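Local atomic coordinates of YchF GTP-binding protein (Schizosaccharomyces pombe, PDB entry 1NI3), a protein that hydrolyses ATP, and GTP less efficiently, probably binds the large ribosomal subunit and negatively regulates the G2/M transition of the cell cycle. Residues A304-D316 / E376-K388. Numbering follows the deposited sequence.
Sequences ALNLINYFTCGED and EYVMESGDIAHWK
A chi1 of 72° puts CG of Y310 between its backbone N and carbonyl carbon, and from there the ring meets M379 and W387. M379, a selenomethionine bent at its second and third torsions, lays its methyl CE over one face, in CH-pi contact 3.6 Å from the ring centroid; SE stands farther above that face, a Met-aromatic contact. W387 turns an edge toward the tyrosine face in an offset T-shaped pair, its six-membered ring inclined at 81°, while W387 NE1 gives a weak hydrogen bond to Y310 OH, whose stronger partner is the carbonyl of A332. An alanine in place of Y310 would probably leave the M379 methyl and the W387 edge without the surface they pack on, and the A332 carbonyl without this hydroxyl partner.

The backbones supply the other half of the join: three hydrogen bonds tie strand 307-312 to the segment around 382-385. G382 N bonds N309 O at 2.8 Å and almost straight, at the type II turn from E380 to D383. F311 N then reaches D383 O (2.7 Å) and A385 N reaches F311 O (3.1 Å), together forming a single bridge of parallel type between F311 and I384. Beyond it, a water links C313 O to A385 O. The F311 ring meets G382 O at its edge, 3.3 Å from CD1.

Within the TGS region, the contact joins two sheets: strand 307-312 pairs antiparallel with 317-324, and strand 384-386 borders the sheet containing 346-350. Helix 68-77 packs against F311, and helix 329-336 against M379 and W387.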
ATOM      1  N   ALA A 304      -0.333   4.876  -1.556  1.00 41.06           N
ATOM      2  CA  ALA A 304       0.645   4.939  -0.460  1.00 40.77           C
ATOM      3  C   ALA A 304       1.964   4.321  -0.869  1.00 38.51           C
ATOM      4  O   ALA A 304       3.024   4.744  -0.427  1.00 37.53           O
ATOM      5  CB  ALA A 304       0.099   4.203   0.757  1.00 43.10           C
ATOM      6  N   LEU A 305       1.878   3.306  -1.714  1.00 37.42           N
ATOM      7  CA  LEU A 305       3.055   2.621  -2.204  1.00 38.02           C
ATOM      8  C   LEU A 305       3.739   3.389  -3.340  1.00 39.80           C
ATOM      9  O   LEU A 305       4.673   2.876  -3.961  1.00 41.96           O
ATOM     10  CB  LEU A 305       2.668   1.216  -2.690  1.00 34.48           C
ATOM     11  CG  LEU A 305       2.281   0.197  -1.619  1.00 32.68           C
ATOM     12  CD1 LEU A 305       1.665  -1.015  -2.291  1.00 31.49           C
ATOM     13  CD2 LEU A 305       3.514  -0.200  -0.800  1.00 27.73           C
ATOM     14  N   ASN A 306       3.282   4.611  -3.602  1.00 39.11           N
ATOM     15  CA  ASN A 306       3.827   5.439  -4.679  1.00 42.43           C
ATOM     16  C   ASN A 306       3.721   4.771  -6.048  1.00 43.53           C
ATOM     17  O   ASN A 306       4.673   4.773  -6.834  1.00 43.51           O
ATOM     18  CB  ASN A 306       5.296   5.795  -4.418  1.00 44.56           C
ATOM     19  CG  ASN A 306       5.457   7.055  -3.591  1.00 48.87           C
ATOM     20  OD1 ASN A 306       4.779   8.053  -3.824  1.00 47.62           O
ATOM     21  ND2 ASN A 306       6.377   7.020  -2.629  1.00 51.57           N
ATOM     22  N   LEU A 307       2.573   4.174  -6.329  1.00 42.28           N
ATOM     23  CA  LEU A 307       2.392   3.515  -7.613  1.00 40.65           C
ATOM     24  C   LEU A 307       1.395   4.276  -8.493  1.00 40.33           C
ATOM     25  O   LEU A 307       0.485   4.954  -7.996  1.00 40.60           O
ATOM     26  CB  LEU A 307       1.945   2.057  -7.392  1.00 39.62           C
ATOM     27  CG  LEU A 307       2.977   1.188  -6.655  1.00 37.18           C
ATOM     28  CD1 LEU A 307       2.384  -0.173  -6.315  1.00 39.57           C
ATOM     29  CD2 LEU A 307       4.211   1.022  -7.520  1.00 37.83           C
ATOM     30  N   ILE A 308       1.623   4.191  -9.800  1.00 37.62           N
ATOM     31  CA  ILE A 308       0.792   4.811 -10.820  1.00 36.54           C
ATOM     32  C   ILE A 308       0.740   3.770 -11.935  1.00 40.95           C
ATOM     33  O   ILE A 308       1.331   2.695 -11.812  1.00 42.94           O
ATOM     34  CB  ILE A 308       1.445   6.075 -11.412  1.00 34.13           C
ATOM     35  CG1 ILE A 308       2.797   5.717 -12.039  1.00 34.42           C
ATOM     36  CG2 ILE A 308       1.637   7.122 -10.348  1.00 34.66           C
ATOM     37  CD1 ILE A 308       3.364   6.793 -12.948  1.00 30.36           C
ATOM     38  N   ASN A 309       0.058   4.082 -13.030  1.00 45.01           N
ATOM     39  CA  ASN A 309      -0.027   3.122 -14.116  1.00 46.15           C
ATOM     40  C   ASN A 309      -0.221   3.784 -15.464  1.00 47.20           C
ATOM     41  O   ASN A 309      -0.534   4.972 -15.566  1.00 49.20           O
ATOM     42  CB  ASN A 309      -1.210   2.197 -13.875  1.00 47.93           C
ATOM     43  CG  ASN A 309      -2.529   2.933 -13.970  1.00 51.15           C
ATOM     44  OD1 ASN A 309      -2.649   4.066 -13.504  1.00 54.44           O
ATOM     45  ND2 ASN A 309      -3.524   2.298 -14.571  1.00 50.83           N
ATOM     46  N   TYR A 310      -0.022   2.991 -16.503  1.00 47.34           N
ATOM     47  CA  TYR A 310      -0.238   3.448 -17.856  1.00 47.42           C
ATOM     48  C   TYR A 310      -0.932   2.246 -18.495  1.00 47.96           C
ATOM     49  O   TYR A 310      -0.893   1.150 -17.932  1.00 47.11           O
ATOM     50  CB  TYR A 310       1.085   3.777 -18.555  1.00 48.25           C
ATOM     51  CG  TYR A 310       1.951   2.600 -18.928  1.00 49.26           C
ATOM     52  CD1 TYR A 310       2.997   2.179 -18.106  1.00 48.40           C
ATOM     53  CD2 TYR A 310       1.751   1.930 -20.133  1.00 49.40           C
ATOM     54  CE1 TYR A 310       3.823   1.124 -18.489  1.00 47.55           C
ATOM     55  CE2 TYR A 310       2.566   0.878 -20.514  1.00 47.73           C
ATOM     56  CZ  TYR A 310       3.600   0.484 -19.692  1.00 47.84           C
ATOM     57  OH  TYR A 310       4.417  -0.539 -20.093  1.00 53.97           O
ATOM     58  N   PHE A 311      -1.587   2.424 -19.639  1.00 48.69           N
ATOM     59  CA  PHE A 311      -2.286   1.297 -20.255  1.00 45.79           C
ATOM     60  C   PHE A 311      -1.740   0.930 -21.613  1.00 43.98           C
ATOM     61  O   PHE A 311      -0.900   1.622 -22.168  1.00 41.77           O
ATOM     62  CB  PHE A 311      -3.776   1.602 -20.440  1.00 43.80           C
ATOM     63  CG  PHE A 311      -4.408   2.285 -19.275  1.00 42.40           C
ATOM     64  CD1 PHE A 311      -4.394   3.667 -19.176  1.00 40.67           C
ATOM     65  CD2 PHE A 311      -5.007   1.544 -18.263  1.00 43.75           C
ATOM     66  CE1 PHE A 311      -4.968   4.300 -18.087  1.00 43.84           C
ATOM     67  CE2 PHE A 311      -5.583   2.171 -17.169  1.00 44.32           C
ATOM     68  CZ  PHE A 311      -5.563   3.553 -17.080  1.00 43.80           C
ATOM     69  N   THR A 312      -2.220  -0.192 -22.130  1.00 43.63           N
ATOM     70  CA  THR A 312      -1.864  -0.641 -23.465  1.00 46.10           C
ATOM     71  C   THR A 312      -3.193  -1.119 -24.020  1.00 49.86           C
ATOM     72  O   THR A 312      -3.642  -2.228 -23.733  1.00 53.96           O
ATOM     73  CB  THR A 312      -0.814  -1.779 -23.484  1.00 43.26           C
ATOM     74  OG1 THR A 312      -1.319  -2.930 -22.812  1.00 44.81           O
ATOM     75  CG2 THR A 312       0.475  -1.328 -22.829  1.00 42.85           C
ATOM     76  N   CYS A 313      -3.843  -0.250 -24.790  1.00 53.62           N
ATOM     77  CA  CYS A 313      -5.149  -0.557 -25.367  1.00 55.09           C
ATOM     78  C   CYS A 313      -5.078  -1.148 -26.771  1.00 56.63           C
ATOM     79  O   CYS A 313      -4.139  -0.910 -27.531  1.00 57.71           O
ATOM     80  CB  CYS A 313      -5.984   0.708 -25.387  1.00 52.55           C
ATOM     81  SG  CYS A 313      -5.910   1.565 -23.821  1.00 62.41           S
ATOM     82  N   GLY A 314      -6.102  -1.919 -27.106  1.00 57.99           N
ATOM     83  CA  GLY A 314      -6.179  -2.560 -28.406  1.00 59.79           C
ATOM     84  C   GLY A 314      -7.438  -3.395 -28.504  1.00 60.81           C
ATOM     85  O   GLY A 314      -7.872  -3.977 -27.510  1.00 62.03           O
ATOM     86  N   GLU A 315      -8.022  -3.463 -29.696  1.00 61.58           N
ATOM     87  CA  GLU A 315      -9.238  -4.235 -29.897  1.00 61.58           C
ATOM     88  C   GLU A 315      -9.161  -5.599 -29.233  1.00 61.03           C
ATOM     89  O   GLU A 315     -10.171  -6.142 -28.797  1.00 60.84           O
ATOM     90  CB  GLU A 315      -9.531  -4.371 -31.397  1.00 63.35           C
ATOM     91  CG  GLU A 315      -9.637  -3.031 -32.130  1.00 65.46           C
ATOM     92  CD  GLU A 315     -10.755  -2.134 -31.602  1.00 66.22           C
ATOM     93  OE1 GLU A 315     -11.928  -2.575 -31.606  1.00 63.66           O
ATOM     94  OE2 GLU A 315     -10.463  -0.986 -31.189  1.00 65.71           O
ATOM     95  N   ASP A 316      -7.963  -6.158 -29.154  1.00 61.45           N
ATOM     96  CA  ASP A 316      -7.817  -7.454 -28.505  1.00 65.87           C
ATOM     97  C   ASP A 316      -7.791  -7.331 -26.989  1.00 63.81           C
ATOM     98  O   ASP A 316      -8.560  -7.993 -26.289  1.00 65.74           O
ATOM     99  CB  ASP A 316      -6.550  -8.180 -28.968  1.00 72.35           C
ATOM    100  CG  ASP A 316      -6.780  -9.020 -30.214  1.00 79.52           C
ATOM    101  OD1 ASP A 316      -7.769  -9.790 -30.238  1.00 80.61           O
ATOM    102  OD2 ASP A 316      -5.970  -8.913 -31.166  1.00 82.02           O
ATOM    103  N   GLU A 376      14.480   9.645 -22.157  1.00 68.16           N
ATOM    104  CA  GLU A 376      14.337  10.561 -21.034  1.00 68.84           C
ATOM    105  C   GLU A 376      12.920  11.050 -20.826  1.00 68.72           C
ATOM    106  O   GLU A 376      12.673  12.253 -20.763  1.00 71.75           O
ATOM    107  CB  GLU A 376      15.271  11.760 -21.191  1.00 70.32           C
ATOM    108  CG  GLU A 376      16.746  11.395 -21.176  1.00 72.77           C
ATOM    109  CD  GLU A 376      17.092  10.403 -20.083  1.00 73.86           C
ATOM    110  OE1 GLU A 376      16.565  10.541 -18.954  1.00 72.90           O
ATOM    111  OE2 GLU A 376      17.903   9.491 -20.349  1.00 75.80           O
ATOM    112  N   TYR A 377      11.981  10.119 -20.720  1.00 67.56           N
ATOM    113  CA  TYR A 377      10.586  10.486 -20.502  1.00 65.17           C
ATOM    114  C   TYR A 377       9.986   9.759 -19.314  1.00 65.14           C
ATOM    115  O   TYR A 377       9.937   8.529 -19.284  1.00 62.65           O
ATOM    116  CB  TYR A 377       9.729  10.177 -21.734  1.00 64.00           C
ATOM    117  CG  TYR A 377       8.252  10.428 -21.498  1.00 61.22           C
ATOM    118  CD1 TYR A 377       7.758  11.728 -21.386  1.00 59.22           C
ATOM    119  CD2 TYR A 377       7.350   9.366 -21.340  1.00 59.68           C
ATOM    120  CE1 TYR A 377       6.414  11.968 -21.125  1.00 54.95           C
ATOM    121  CE2 TYR A 377       5.995   9.605 -21.069  1.00 55.27           C
ATOM    122  CZ  TYR A 377       5.537  10.913 -20.962  1.00 54.51           C
ATOM    123  OH  TYR A 377       4.211  11.176 -20.674  1.00 48.60           O
ATOM    124  N   VAL A 378       9.525  10.529 -18.336  1.00 64.68           N
ATOM    125  CA  VAL A 378       8.887   9.944 -17.168  1.00 66.18           C
ATOM    126  C   VAL A 378       7.420   9.782 -17.517  1.00 65.22           C
ATOM    127  O   VAL A 378       6.742  10.753 -17.863  1.00 64.23           O
ATOM    128  CB  VAL A 378       9.028  10.836 -15.915  1.00 66.42           C
ATOM    129  CG1 VAL A 378      10.444  10.755 -15.380  1.00 66.35           C
ATOM    130  CG2 VAL A 378       8.674  12.271 -16.261  1.00 68.36           C
HETATM  131  N   MSE A 379       6.942   8.541 -17.446  1.00 64.37           N
HETATM  132  CA  MSE A 379       5.556   8.222 -17.764  1.00 62.18           C
HETATM  133  C   MSE A 379       4.595   9.088 -16.963  1.00 61.92           C
HETATM  134  O   MSE A 379       4.925   9.586 -15.884  1.00 61.65           O
HETATM  135  CB  MSE A 379       5.274   6.746 -17.470  1.00 62.65           C
HETATM  136  CG  MSE A 379       6.187   5.772 -18.185  1.00 67.07           C
HETATM  137 SE   MSE A 379       5.938   5.815 -20.107  1.00 70.70          SE
HETATM  138  CE  MSE A 379       4.558   4.468 -20.302  1.00 70.60           C
ATOM    139  N   GLU A 380       3.400   9.269 -17.500  1.00 60.85           N
ATOM    140  CA  GLU A 380       2.402  10.058 -16.816  1.00 60.27           C
ATOM    141  C   GLU A 380       1.197   9.168 -16.543  1.00 59.24           C
ATOM    142  O   GLU A 380       0.726   8.433 -17.416  1.00 59.45           O
ATOM    143  CB  GLU A 380       2.027  11.265 -17.668  1.00 64.13           C
ATOM    144  CG  GLU A 380       3.212  12.203 -17.903  1.00 67.06           C
ATOM    145  CD  GLU A 380       2.891  13.353 -18.833  1.00 68.83           C
ATOM    146  OE1 GLU A 380       1.914  14.088 -18.575  1.00 68.77           O
ATOM    147  OE2 GLU A 380       3.628  13.521 -19.827  1.00 71.42           O
ATOM    148  N   SER A 381       0.727   9.214 -15.303  1.00 57.54           N
ATOM    149  CA  SER A 381      -0.398   8.411 -14.870  1.00 54.35           C
ATOM    150  C   SER A 381      -1.508   8.445 -15.893  1.00 52.82           C
ATOM    151  O   SER A 381      -1.999   9.511 -16.247  1.00 53.02           O
ATOM    152  CB  SER A 381      -0.914   8.927 -13.529  1.00 54.23           C
ATOM    153  OG  SER A 381      -1.885   8.050 -12.997  1.00 53.62           O
ATOM    154  N   GLY A 382      -1.887   7.272 -16.378  1.00 51.52           N
ATOM    155  CA  GLY A 382      -2.958   7.192 -17.349  1.00 51.09           C
ATOM    156  C   GLY A 382      -2.476   7.064 -18.775  1.00 51.48           C
ATOM    157  O   GLY A 382      -3.228   6.672 -19.662  1.00 52.97           O
ATOM    158  N   ASP A 383      -1.213   7.391 -19.003  1.00 51.67           N
ATOM    159  CA  ASP A 383      -0.656   7.320 -20.346  1.00 54.60           C
ATOM    160  C   ASP A 383      -1.010   6.019 -21.085  1.00 55.29           C
ATOM    161  O   ASP A 383      -0.979   4.923 -20.512  1.00 55.14           O
ATOM    162  CB  ASP A 383       0.868   7.489 -20.294  1.00 56.00           C
ATOM    163  CG  ASP A 383       1.299   8.949 -20.375  1.00 57.28           C
ATOM    164  OD1 ASP A 383       0.411   9.838 -20.402  1.00 55.03           O
ATOM    165  OD2 ASP A 383       2.526   9.208 -20.424  1.00 56.94           O
ATOM    166  N   ILE A 384      -1.371   6.149 -22.359  1.00 54.77           N
ATOM    167  CA  ILE A 384      -1.682   4.997 -23.197  1.00 54.50           C
ATOM    168  C   ILE A 384      -0.457   4.889 -24.079  1.00 55.89           C
ATOM    169  O   ILE A 384      -0.223   5.750 -24.926  1.00 59.04           O
ATOM    170  CB  ILE A 384      -2.915   5.225 -24.105  1.00 52.14           C
ATOM    171  CG1 ILE A 384      -4.202   5.253 -23.278  1.00 49.81           C
ATOM    172  CG2 ILE A 384      -3.009   4.095 -25.125  1.00 52.01           C
ATOM    173  CD1 ILE A 384      -4.300   6.428 -22.345  1.00 50.46           C
ATOM    174  N   ALA A 385       0.335   3.847 -23.870  1.00 56.25           N
ATOM    175  CA  ALA A 385       1.554   3.685 -24.637  1.00 58.02           C
ATOM    176  C   ALA A 385       1.563   2.497 -25.571  1.00 60.32           C
ATOM    177  O   ALA A 385       0.737   1.592 -25.465  1.00 59.13           O
ATOM    178  CB  ALA A 385       2.747   3.611 -23.695  1.00 59.66           C
ATOM    179  N   HIS A 386       2.516   2.518 -26.497  1.00 65.47           N
ATOM    180  CA  HIS A 386       2.683   1.452 -27.475  1.00 68.37           C
ATOM    181  C   HIS A 386       4.153   1.321 -27.893  1.00 67.33           C
ATOM    182  O   HIS A 386       4.737   2.247 -28.454  1.00 63.92           O
ATOM    183  CB  HIS A 386       1.807   1.717 -28.706  1.00 73.32           C
ATOM    184  CG  HIS A 386       2.299   1.042 -29.948  1.00 78.94           C
ATOM    185  ND1 HIS A 386       3.197   1.636 -30.803  1.00 81.43           N
ATOM    186  CD2 HIS A 386       2.075  -0.203 -30.427  1.00 80.59           C
ATOM    187  CE1 HIS A 386       3.510   0.781 -31.766  1.00 82.35           C
ATOM    188  NE2 HIS A 386       2.846  -0.338 -31.561  1.00 81.51           N
ATOM    189  N   TRP A 387       4.734   0.157 -27.615  1.00 68.88           N
ATOM    190  CA  TRP A 387       6.127  -0.121 -27.944  1.00 72.04           C
ATOM    191  C   TRP A 387       6.183  -0.994 -29.193  1.00 75.64           C
ATOM    192  O   TRP A 387       5.224  -1.717 -29.486  1.00 76.62           O
ATOM    193  CB  TRP A 387       6.825  -0.863 -26.795  1.00 69.32           C
ATOM    194  CG  TRP A 387       6.289  -0.565 -25.417  1.00 65.35           C
ATOM    195  CD1 TRP A 387       5.603  -1.420 -24.604  1.00 64.00           C
ATOM    196  CD2 TRP A 387       6.366   0.686 -24.714  1.00 62.77           C
ATOM    197  NE1 TRP A 387       5.243  -0.778 -23.440  1.00 62.65           N
ATOM    198  CE2 TRP A 387       5.702   0.510 -23.480  1.00 62.64           C
ATOM    199  CE3 TRP A 387       6.931   1.932 -25.009  1.00 60.53           C
ATOM    200  CZ2 TRP A 387       5.587   1.540 -22.538  1.00 62.79           C
ATOM    201  CZ3 TRP A 387       6.815   2.960 -24.069  1.00 62.56           C
ATOM    202  CH2 TRP A 387       6.148   2.752 -22.847  1.00 62.32           C
ATOM    203  N   LYS A 388       7.293  -0.936 -29.932  1.00 77.97           N
ATOM    204  CA  LYS A 388       7.412  -1.762 -31.133  1.00 79.94           C
ATOM    205  C   LYS A 388       8.435  -2.881 -30.941  1.00 81.28           C
ATOM    206  O   LYS A 388       9.394  -2.672 -30.160  1.00 80.81           O
ATOM    207  CB  LYS A 388       7.805  -0.917 -32.344  1.00 78.42           C
ATOM    208  CG  LYS A 388       7.640  -1.662 -33.674  1.00 77.52           C
ATOM    209  CD  LYS A 388       6.168  -1.864 -34.038  1.00 75.79           C
ATOM    210  CE  LYS A 388       5.507  -0.533 -34.388  1.00 75.80           C
ATOM    211  NZ  LYS A 388       4.121  -0.686 -34.909  1.00 75.46           N
TER
HETATM  212  O   HOH W   1      -1.742   0.703 -26.853  1.00 52.84           O